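PDB 4NIM: versicolorin reductase from Brucella melitensis, which probably catalyses the NAD(P)(H)-dependent reduction of a carbonyl group or oxidation of an alcohol, as a short-chain dehydrogenase/reductase with a Rossmann fold. Local coordinates for residues V151-S156 against A164-S169; A172-T177 against G254-F259. All blocks are in the same frame, centred on the assembly; numbering follows the deposited sequence.

Contact 1: V151-S156 against A164-S169; sequences VSSMSS and AAYCAS
Ser153 and Ser155 meet Tyr166 and Cys167 where strand 147-153 of the Rossmann fold ends and helix 164-183 begins, within the beta-alpha-beta unit completed by strand 190-196. Ser153 at the end of the strand, together with Tyr166 and Lys170 in a YxxxK sequence on the helix, matches the serine, tyrosine and lysine of the short-chain dehydrogenase active site; Ser153 and Tyr166 are therefore probably catalytic, by family resemblance.

The polar part of the contact is the approach of two hydroxyls. Ser153 OG lies 3.2 Å from Tyr166 OH, near the plane of the ring and at its edge. The tyrosine reaches it because CG stands anti to the backbone N (chi1 166°), which extends the ring from the helix toward the strand end. Ser153 OG also accepts a fairly straight hydrogen bond from Ser155 N, at 3.0 Å and 163°. This ST turn ties the hydroxyl to the bend after the strand and helps fix its rotation beside the tyrosine. The hydroxyl of Ser155 is hydrogen-bonded to Gln160 in the intervening loop. Within the helix, Ser169 OG donates to Tyr166 O, tilted 19° from the carbonyl plane, and is itself bonded to Asn124 of helix 114-142.

Van der Waals packing accounts for the rest. Ser155 CB sits at the ring edge, 3.9 Å from Tyr166 CE2. The same CB touches Cys167 SG. Cys167 completes the interface with its CB 3.5 Å from Ser155 O.

Contact 2: A172-T177 against G254-F259; sequences ALDTLT and GAIVNF. With EDO (1,2-ethanediol), chain B.
Thr177 and Ile256 meet through methyl groups whose positions are set by their first torsions. In Thr177, a chi1 of -66° sends CG2 anti to the backbone N and out toward the strand, leaving OG1 beside that N. Ile256 (chi1 -61°, chi2 -52°) folds its longer branch so that CD1 reaches the helix, while CG2 leans toward Asp174. The two side chains pass at a slant, with Thr177 CG2 4.1 Å from Ile256 CD1.

This is packing of helix 164-183 over one face of the parallel Rossmann sheet, near its edge strand 256-259, which lies beyond 190-196. Thr177 CG2 also lies 4.0 Å from Ala255 O, in the turn leading into the strand. Ile256 CD1 bridges to the helix backbone at Asp174 O, and its other branch places CG2 4.0 Å from Asp174 OD2. Ser193 of the adjoining strand touches both Thr177 and Ile256, so the contact is backed by the sheet itself.

The polar ends turn to other partners. Thr177 OG1 is hydrogen-bonded to Asn150, on strand 147-153. Asp174 OD2 accepts a hydrogen bond of 2.6 Å from O1 of a 1,2-ethanediol molecule, probably a crystallisation additive, and is further bonded to Ser156 and Asn195; OD1 is taken by Ser152. The diol oxygen also comes 3.8 Å from Ile256 CG2.

With hydroxyl and amide donors gathered round its carboxylate, Asp174 is probably stabilised as the anion, although the side chain facing it from strand 256-259, that of Ile256, offers only hydrocarbon groups.

In the fold
Helix 164-183 takes part in both contacts, its first turns in contact 1 and its middle in contact 2, and their centres lie 11 Å apart. Contact 1 closes first along the chain, over a short loop; contact 2 follows, joining the helix to strand 256-259 after 76 intervening residues. The helix thus bears on two strands of one seven-stranded parallel sheet, separated by strand 190-196. Asp174 of contact 2 connects the sites directly, through its hydrogen bonds to two serines of segment 151-156. The probable active-site end of the helix is thereby linked to the packing of the helix over the last strand of the sheet.

Contact 1: V151-S156 against A164-S169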
loop_
_atom_site.group_PDB
_atom_site.type_symbol
_atom_site.label_atom_id
_atom_site.label_comp_id
_atom_site.label_asym_id
_atom_site.label_seq_id
_atom_site.Cartn_x
_atom_site.Cartn_y
_atom_site.Cartn_z
ATOM N N VAL A 151 -0.049 -0.660 2.988
ATOM C CA VAL A 151 1.243 -1.222 3.378
ATOM C C VAL A 151 1.929 -0.179 4.286
ATOM O O VAL A 151 2.375 0.880 3.828
ATOM C CB VAL A 151 2.118 -1.546 2.200
ATOM C CG1 VAL A 151 3.475 -2.131 2.667
ATOM C CG2 VAL A 151 1.416 -2.582 1.282
ATOM N N SER A 152 1.950 -0.472 5.571
ATOM C CA SER A 152 2.545 0.395 6.553
ATOM C C SER A 152 3.837 -0.284 7.035
ATOM O O SER A 152 4.451 -1.028 6.282
ATOM C CB SER A 152 1.579 0.652 7.698
ATOM O OG SER A 152 2.102 1.596 8.606
ATOM N N SER A 153 4.314 0.073 8.233
ATOM C CA SER A 153 5.642 -0.337 8.657
ATOM C C SER A 153 5.673 -0.850 10.078
ATOM O O SER A 153 4.877 -0.428 10.922
ATOM C CB SER A 153 6.574 0.882 8.499
ATOM O OG SER A 153 7.884 0.613 8.957
ATOM N N MET A 154 6.684 -1.658 10.405
ATOM C CA MET A 154 6.952 -2.018 11.803
ATOM C C MET A 154 7.403 -0.811 12.601
ATOM O O MET A 154 7.445 -0.833 13.812
ATOM C CB MET A 154 8.015 -3.125 11.924
ATOM C CG MET A 154 7.509 -4.465 11.441
ATOM S SD MET A 154 6.120 -5.180 12.373
ATOM C CE MET A 154 6.833 -5.550 13.937
ATOM N N SER A 155 7.801 0.253 11.899
ATOM C CA SER A 155 8.197 1.499 12.509
ATOM C C SER A 155 7.049 2.401 12.987
ATOM O O SER A 155 7.285 3.444 13.657
ATOM C CB SER A 155 9.063 2.281 11.498
ATOM O OG SER A 155 10.242 1.617 11.193
ATOM N N SER A 156 5.801 1.973 12.757
ATOM C CA SER A 156 4.674 2.856 12.910
ATOM C C SER A 156 4.266 3.147 14.350
ATOM O O SER A 156 3.454 4.031 14.584
ATOM C CB SER A 156 3.496 2.279 12.146
ATOM O OG SER A 156 2.974 1.159 12.785
ATOM N N ALA A 164 12.857 9.678 11.715
ATOM C CA ALA A 164 11.801 10.195 12.545
ATOM C C ALA A 164 10.535 10.518 11.807
ATOM O O ALA A 164 9.455 10.104 12.254
ATOM C CB ALA A 164 12.260 11.427 13.355
ATOM N N ALA A 165 10.616 11.312 10.742
ATOM C CA ALA A 165 9.403 11.747 10.058
ATOM C C ALA A 165 8.729 10.562 9.343
ATOM O O ALA A 165 7.469 10.469 9.316
ATOM C CB ALA A 165 9.712 12.846 9.034
ATOM N N TYR A 166 9.554 9.668 8.835
ATOM C CA TYR A 166 9.050 8.436 8.165
ATOM C C TYR A 166 8.178 7.647 9.138
ATOM O O TYR A 166 7.062 7.253 8.801
ATOM C CB TYR A 166 10.204 7.547 7.711
ATOM C CG TYR A 166 9.831 6.123 7.305
ATOM C CD1 TYR A 166 9.464 5.829 6.048
ATOM C CD2 TYR A 166 9.866 5.083 8.249
ATOM C CE1 TYR A 166 9.165 4.501 5.663
ATOM C CE2 TYR A 166 9.505 3.793 7.934
ATOM C CZ TYR A 166 9.187 3.506 6.641
ATOM O OH TYR A 166 8.866 2.216 6.384
ATOM N N CYS A 167 8.659 7.481 10.367
ATOM C CA CYS A 167 7.916 6.671 11.359
ATOM C C CYS A 167 6.575 7.340 11.633
ATOM O O CYS A 167 5.543 6.683 11.551
ATOM C CB CYS A 167 8.687 6.496 12.626
ATOM S SG CYS A 167 10.217 5.558 12.389
ATOM N N ALA A 168 6.592 8.655 11.903
ATOM C CA ALA A 168 5.326 9.403 12.097
ATOM C C ALA A 168 4.342 9.292 10.930
ATOM O O ALA A 168 3.121 9.190 11.139
ATOM C CB ALA A 168 5.639 10.876 12.461
ATOM N N SER A 169 4.822 9.339 9.689
ATOM C CA SER A 169 3.949 9.200 8.510
ATOM C C SER A 169 3.223 7.854 8.474
ATOM O O SER A 169 2.075 7.791 8.051
ATOM C CB SER A 169 4.707 9.428 7.184
ATOM O OG SER A 169 5.579 8.346 6.838
#

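Contact 2: A172-T177 against G254-F259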
loop_
_atom_site.group_PDB
_atom_site.type_symbol
_atom_site.label_atom_id
_atom_site.label_comp_id
_atom_site.label_asym_id
_atom_site.label_seq_id
_atom_site.Cartn_x
_atom_site.Cartn_y
_atom_site.Cartn_z
ATOM N N ALA A 172 0.507 7.734 11.222
ATOM C CA ALA A 172 -0.684 8.369 10.722
ATOM C C ALA A 172 -1.488 7.397 9.847
ATOM O O ALA A 172 -2.731 7.363 9.921
ATOM C CB ALA A 172 -0.335 9.602 9.907
ATOM N N LEU A 173 -0.785 6.609 9.047
ATOM C CA LEU A 173 -1.453 5.645 8.188
ATOM C C LEU A 173 -2.238 4.570 8.978
ATOM O O LEU A 173 -3.374 4.186 8.606
ATOM C CB LEU A 173 -0.455 5.046 7.237
ATOM C CG LEU A 173 -1.000 4.052 6.168
ATOM C CD1 LEU A 173 -1.922 4.747 5.201
ATOM C CD2 LEU A 173 0.147 3.475 5.420
ATOM N N ASP A 174 -1.639 4.040 10.028
ATOM C CA ASP A 174 -2.324 3.077 10.899
ATOM C C ASP A 174 -3.584 3.687 11.479
ATOM O O ASP A 174 -4.625 3.035 11.493
ATOM C CB ASP A 174 -1.450 2.614 12.044
ATOM C CG ASP A 174 -0.271 1.746 11.614
ATOM O OD1 ASP A 174 -0.019 1.628 10.394
ATOM O OD2 ASP A 174 0.379 1.143 12.546
ATOM N N THR A 175 -3.490 4.898 12.045
ATOM C CA THR A 175 -4.686 5.556 12.502
ATOM C C THR A 175 -5.771 5.732 11.437
ATOM O O THR A 175 -6.972 5.469 11.657
ATOM C CB THR A 175 -4.370 6.900 13.162
ATOM O OG1 THR A 175 -3.540 6.641 14.298
ATOM C CG2 THR A 175 -5.652 7.581 13.583
ATOM N N LEU A 176 -5.346 6.173 10.270
ATOM C CA LEU A 176 -6.242 6.246 9.108
ATOM C C LEU A 176 -6.886 4.903 8.686
ATOM O O LEU A 176 -8.084 4.846 8.444
ATOM C CB LEU A 176 -5.501 6.876 7.939
ATOM C CG LEU A 176 -6.376 7.229 6.744
ATOM C CD1 LEU A 176 -7.374 8.311 7.087
ATOM C CD2 LEU A 176 -5.501 7.609 5.529
ATOM N N THR A 177 -6.114 3.829 8.740
ATOM C CA THR A 177 -6.635 2.501 8.451
ATOM C C THR A 177 -7.796 2.235 9.395
ATOM O O THR A 177 -8.868 1.819 8.955
ATOM C CB THR A 177 -5.550 1.408 8.625
ATOM O OG1 THR A 177 -4.507 1.587 7.629
ATOM C CG2 THR A 177 -6.172 -0.016 8.555
ATOM N N GLY A 254 -9.983 -3.150 9.598
ATOM C CA GLY A 254 -9.403 -2.370 10.690
ATOM C C GLY A 254 -8.222 -3.063 11.360
ATOM O O GLY A 254 -7.703 -2.589 12.350
ATOM N N ALA A 255 -7.753 -4.145 10.763
ATOM C CA ALA A 255 -6.658 -4.899 11.377
ATOM C C ALA A 255 -5.358 -4.242 11.051
ATOM O O ALA A 255 -5.204 -3.675 9.968
ATOM C CB ALA A 255 -6.683 -6.338 10.910
ATOM N N ILE A 256 -4.443 -4.283 12.021
ATOM C CA ILE A 256 -3.054 -3.834 11.875
ATOM C C ILE A 256 -2.237 -5.106 12.028
ATOM O O ILE A 256 -2.152 -5.660 13.115
ATOM C CB ILE A 256 -2.670 -2.806 12.991
ATOM C CG1 ILE A 256 -3.536 -1.539 12.945
ATOM C CG2 ILE A 256 -1.171 -2.472 12.919
ATOM C CD1 ILE A 256 -3.627 -0.845 11.620
ATOM N N VAL A 257 -1.771 -5.673 10.906
ATOM C CA VAL A 257 -1.149 -6.975 10.887
ATOM C C VAL A 257 0.372 -6.802 10.732
ATOM O O VAL A 257 0.888 -6.424 9.655
ATOM C CB VAL A 257 -1.710 -7.789 9.715
ATOM C CG1 VAL A 257 -1.139 -9.190 9.689
ATOM C CG2 VAL A 257 -3.254 -7.786 9.762
ATOM N N ASN A 258 1.086 -7.096 11.783
ATOM C CA ASN A 258 2.552 -6.986 11.773
ATOM C C ASN A 258 3.148 -8.120 10.980
ATOM O O ASN A 258 2.820 -9.279 11.202
ATOM C CB ASN A 258 3.103 -7.009 13.166
ATOM C CG ASN A 258 2.650 -5.831 13.984
ATOM O OD1 ASN A 258 1.701 -5.926 14.791
ATOM N ND2 ASN A 258 3.209 -4.708 13.710
ATOM N N PHE A 259 4.077 -7.790 10.110
ATOM C CA PHE A 259 4.689 -8.759 9.228
ATOM C C PHE A 259 6.179 -8.550 9.221
ATOM O O PHE A 259 6.687 -7.794 8.420
ATOM C CB PHE A 259 4.128 -8.634 7.827
ATOM C CG PHE A 259 4.452 -9.802 6.938
ATOM C CD1 PHE A 259 5.652 -9.842 6.236
ATOM C CD2 PHE A 259 3.596 -10.877 6.839
ATOM C CE1 PHE A 259 5.987 -10.929 5.414
ATOM C CE2 PHE A 259 3.901 -11.967 6.004
ATOM C CZ PHE A 259 5.118 -12.004 5.330
HETATM C C1 EDO B . 0.274 1.434 15.909
HETATM O O1 EDO B . -0.531 0.714 14.944
HETATM C C2 EDO B . 0.467 2.917 15.544
HETATM O O2 EDO B . -0.700 3.754 15.759
#